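Genome polyprotein (Rhinovirus C, PDB 6KU8) is the 3C cysteine protease of a rhinovirus C, which probably cleaves the viral polyprotein into its mature parts and here holds the inhibitor rupintrivir. Local coordinates at residues A[154-157]-A[158-161]; A[166-169]-A[170-173]. All blocks are in the same frame, centred on the assembly; numbering follows the deposited sequence.

Contact 1 (A[154-157]-A[158-161]); sequences IANT and GNIV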
# COMPACT_ATOMS: atom_id res chain seq x y z
N ILE A 154 -2.04 -3.76 4.75
CA ILE A 154 -2.71 -3.84 6.03
C ILE A 154 -4.02 -4.57 5.73
O ILE A 154 -4.86 -4.02 5.07
CB ILE A 154 -2.97 -2.48 6.66
CG1 ILE A 154 -1.69 -1.68 6.86
CG2 ILE A 154 -3.77 -2.65 7.94
CD1 ILE A 154 -0.63 -2.30 7.67
N ALA A 155 -4.14 -5.78 6.23
CA ALA A 155 -5.27 -6.64 5.96
C ALA A 155 -5.47 -7.84 6.85
O ALA A 155 -4.62 -8.15 7.64
CB ALA A 155 -5.15 -7.17 4.56
N ASN A 156 -6.64 -8.45 6.72
CA ASN A 156 -6.90 -9.76 7.31
C ASN A 156 -7.89 -10.46 6.39
O ASN A 156 -8.18 -9.97 5.30
CB ASN A 156 -7.38 -9.62 8.77
CG ASN A 156 -8.71 -8.87 8.90
OD1 ASN A 156 -9.46 -8.75 7.94
ND2 ASN A 156 -8.98 -8.37 10.10
N THR A 157 -8.41 -11.62 6.80
CA THR A 157 -9.24 -12.40 5.88
C THR A 157 -10.39 -11.57 5.32
O THR A 157 -11.24 -11.07 6.07
CB THR A 157 -9.77 -13.66 6.59
OG1 THR A 157 -8.66 -14.44 7.04
CG2 THR A 157 -10.62 -14.51 5.63
N GLY A 158 -10.39 -11.38 4.00
CA GLY A 158 -11.44 -10.67 3.30
C GLY A 158 -11.43 -9.16 3.39
O GLY A 158 -12.32 -8.52 2.83
N ASN A 159 -10.47 -8.55 4.08
CA ASN A 159 -10.49 -7.09 4.25
C ASN A 159 -9.11 -6.53 3.91
O ASN A 159 -8.14 -6.80 4.62
CB ASN A 159 -10.88 -6.71 5.67
CG ASN A 159 -12.21 -7.30 6.10
OD1 ASN A 159 -13.21 -7.10 5.45
ND2 ASN A 159 -12.21 -8.00 7.23
N ILE A 160 -9.02 -5.76 2.83
CA ILE A 160 -7.74 -5.21 2.37
C ILE A 160 -7.86 -3.69 2.50
O ILE A 160 -8.54 -3.04 1.70
CB ILE A 160 -7.39 -5.63 0.94
CG1 ILE A 160 -7.39 -7.17 0.80
CG2 ILE A 160 -6.01 -5.06 0.54
CD1 ILE A 160 -7.32 -7.65 -0.64
N VAL A 161 -7.21 -3.13 3.51
CA VAL A 161 -7.69 -1.91 4.13
C VAL A 161 -6.73 -0.74 4.01
O VAL A 161 -7.18 0.42 4.06
CB VAL A 161 -8.03 -2.23 5.60
CG1 VAL A 161 -7.24 -1.43 6.61
CG2 VAL A 161 -9.54 -2.24 5.83
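Asn156 and Asn159 face each other where a tight beta hairpin closes into its turn and are joined twice over, through their backbones and through their side-chain amides. ND2 of Asn159 gives a hydrogen bond to OD1 of Asn156 at 2.9 Å, arriving in the carbonyl plane on a lone pair, although the two amide planes stand 61° apart. Asn156 brings OD1 across because its CG sits between the backbone N and the carbonyl carbon (chi1 63°). Beneath the amides, the pair exchanges N-H and C=O in both directions; the bond from Asn159 N to Asn156 O, 3.0 Å, closes a type II turn with Thr157 and Gly158 at its corners. Gly158 takes a positive phi of 77°, as the third residue of a type II turn commonly does.

The packing tightens away from the turn. Val161 N reaches Ile154 O at 3.0 Å, and on the asparagine side of the sheet CG2 of Ile154 lies 3.9 Å from CG1 of Val161. On the other face Ala155 CB lies 3.9 Å from CA of Ile160 and 4.4 Å from its CG1. The turn end is the solvent side, with Thr157 exposed and both asparagines partly so.

ND2 of Asn156 is held by the O of Asn102, while Trp100 in the same strand, 100-107, touches Asn159 and Val161. Leu139 and Tyr141 of strand 138-141 meet Val161 and Ile154 respectively, and helix 8-17 packs on the other face, with Phe9 and Leu13 against Ile160 and Phe9 also against Thr157.

Contact 2 (A[166-169]-A[170-173]); sequences GGNG and RVGY. With AG7 (4-{2-(4-fluoro-benzyl)-6-methyl-5-[(5-methyl-isoxazole-3-carbonyl)-amino]-4-oxo-heptanoylamino}-5-(2-oxo-pyrrolidin-3-yl)-pentanoic acid ethyl ester), chain B.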
# COMPACT_ATOMS: atom_id res chain seq x y z
N GLY A 166 3.95 5.17 6.69
CA GLY A 166 4.83 5.89 7.60
C GLY A 166 4.74 5.41 9.03
O GLY A 166 3.95 4.52 9.37
N GLY A 167 5.59 5.99 9.87
CA GLY A 167 5.58 5.68 11.29
C GLY A 167 6.58 6.55 12.02
O GLY A 167 7.37 7.28 11.41
N ASN A 168 6.55 6.46 13.35
CA ASN A 168 7.39 7.31 14.20
C ASN A 168 8.15 6.49 15.24
O ASN A 168 8.58 7.04 16.27
CB ASN A 168 6.55 8.40 14.88
CG ASN A 168 5.69 7.86 16.02
OD1 ASN A 168 5.44 6.65 16.11
ND2 ASN A 168 5.24 8.75 16.91
N GLY A 169 8.35 5.20 15.00
CA GLY A 169 8.97 4.33 15.98
C GLY A 169 8.01 3.73 16.99
O GLY A 169 8.33 2.72 17.61
N ARG A 170 6.85 4.33 17.17
CA ARG A 170 5.85 3.82 18.11
C ARG A 170 4.57 3.37 17.41
O ARG A 170 4.01 2.34 17.78
CB ARG A 170 5.52 4.90 19.16
CG ARG A 170 6.67 5.24 20.11
CD ARG A 170 7.09 4.01 20.88
NE ARG A 170 5.91 3.45 21.55
CZ ARG A 170 5.67 2.15 21.71
NH1 ARG A 170 6.51 1.23 21.25
NH2 ARG A 170 4.55 1.77 22.32
N VAL A 171 4.10 4.10 16.41
CA VAL A 171 2.87 3.76 15.70
C VAL A 171 3.16 3.72 14.20
O VAL A 171 4.19 4.20 13.73
CB VAL A 171 1.74 4.75 15.98
CG1 VAL A 171 1.42 4.80 17.49
CG2 VAL A 171 2.11 6.12 15.44
N GLY A 172 2.21 3.16 13.46
CA GLY A 172 2.28 3.14 12.01
C GLY A 172 1.06 3.82 11.42
O GLY A 172 -0.02 3.81 12.01
N TYR A 173 1.25 4.43 10.25
CA TYR A 173 0.20 5.10 9.50
C TYR A 173 0.03 4.38 8.18
O TYR A 173 1.02 4.12 7.48
CB TYR A 173 0.52 6.59 9.25
CG TYR A 173 0.96 7.34 10.48
CD1 TYR A 173 0.04 7.91 11.34
CD2 TYR A 173 2.31 7.49 10.77
CE1 TYR A 173 0.45 8.61 12.48
CE2 TYR A 173 2.73 8.17 11.91
CZ TYR A 173 1.80 8.73 12.75
OH TYR A 173 2.22 9.41 13.87
C01 AG7 B . 8.18 8.78 7.65
C02 AG7 B . 8.63 8.93 6.21
O03 AG7 B . 7.69 7.80 8.13
C04 AG7 B . 8.05 7.90 5.24
C05 AG7 B . 8.31 8.52 3.88
C06 AG7 B . 7.25 9.59 3.56
C07 AG7 B . 5.91 9.30 3.69
C08 AG7 B . 4.95 10.26 3.40
C09 AG7 B . 5.34 11.53 2.99
C10 AG7 B . 6.69 11.83 2.86
C11 AG7 B . 7.65 10.86 3.14
N12 AG7 B . 8.18 5.30 5.54
C13 AG7 B . 9.04 4.15 5.89
C14 AG7 B . 8.31 3.48 7.04
C15 AG7 B . 8.48 4.34 8.35
C16 AG7 B . 8.04 3.44 9.61
N17 AG7 B . 8.86 3.68 10.61
O18 AG7 B . 7.12 2.69 9.63
C19 AG7 B . 9.42 3.13 4.80
C20 AG7 B . 9.53 3.81 3.43
C21 AG7 B . 11.03 4.00 3.37
O22 AG7 B . 11.59 5.14 2.81
O23 AG7 B . 11.70 3.16 3.85
C47 AG7 B . 8.81 6.61 5.52
O48 AG7 B . 9.97 6.66 5.74
C50 AG7 B . 12.98 5.14 2.91
C53 AG7 B . 13.53 6.21 1.97
C57 AG7 B . 8.44 10.07 8.41
N58 AG7 B . 7.83 10.00 9.68
C59 AG7 B . 7.29 11.19 10.23
O60 AG7 B . 7.29 12.27 9.72
C78 AG7 B . 9.94 10.26 8.65
C81 AG7 B . 10.28 11.64 9.23
F1 AG7 B . 4.39 12.48 2.71
C82 AG7 B . 10.45 9.16 9.58
C83 AG7 B . 9.90 4.70 10.17
C84 AG7 B . 9.75 4.70 8.58
C1 AG7 B . 6.75 10.89 11.58
O HOH W 1 6.80 3.18 13.84
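A single side-chain oxygen, OD1 of Asn168, takes the backbone N-H groups of both Arg170 and Val171, each at 2.9 Å, and so ties the loop together. The two donors come from different directions: Val171 N lies nearly in line with the side-chain C=O, whereas Arg170 N stands 45° above the carbonyl plane. With chi1 at 74° the Asn168 amide folds back over its own main chain toward the N-H groups that follow, and CG2 of Val171 packs beside the same oxygen. Asn168 N returns a longer bond to Val171 O, 3.3 Å, while a water receiving a donation from Gly169 N, weakly, passes one on to that same Val171 O. Gly169 takes a positive phi at the turn of the loop. Arg170, folded at chi2 and chi3, lays its aliphatic part along Gly169, and its end leads out from the exposed tip.

This is the hairpin of strands 159-167 and 172-176 in the C-terminal barrel of a chymotrypsin-like protease, and its first strand receives the inhibitor as an added antiparallel partner, much as a peptide substrate is probably held. Gly167 N donates to AG7 O03, and Gly167 O accepts from AG7 N58, both at 3.3 Å. CA of Gly166 comes to 3.5 Å from O03 of AG7, so the inhibitor lies close against the bare backbone. Behind this edge, Gly166 and Tyr173 form a hydrogen-bonded pair, the tighter bond running from Tyr173 N to Gly166 O at 2.8 Å. The phenol ring turns its edge to the glycine backbone, with Gly167 N in its plane and CD2 3.6 Å from Gly166 C. Leu138 also touches Tyr173, and Val171 rests on Lys140.

Contacts 1 and 2 are successive hairpins of one antiparallel sheet, and strand 159-167 belongs to both: it leaves the turn of contact 1 and ends in the loop of contact 2, so the two come in series along the chain. Their centres lie 19 Å apart, and the nearest atoms, about 6 Å apart, do not touch. Strand 138-141 pairs with 172-176 and also sends side chains onto contact 1. The shared strand runs from a turn near helix 8-17 to the inhibitor-binding edge. Contact 2 meets AG7 directly, whereas in contact 1 the side chain of Ile154 remains about 9 Å from it.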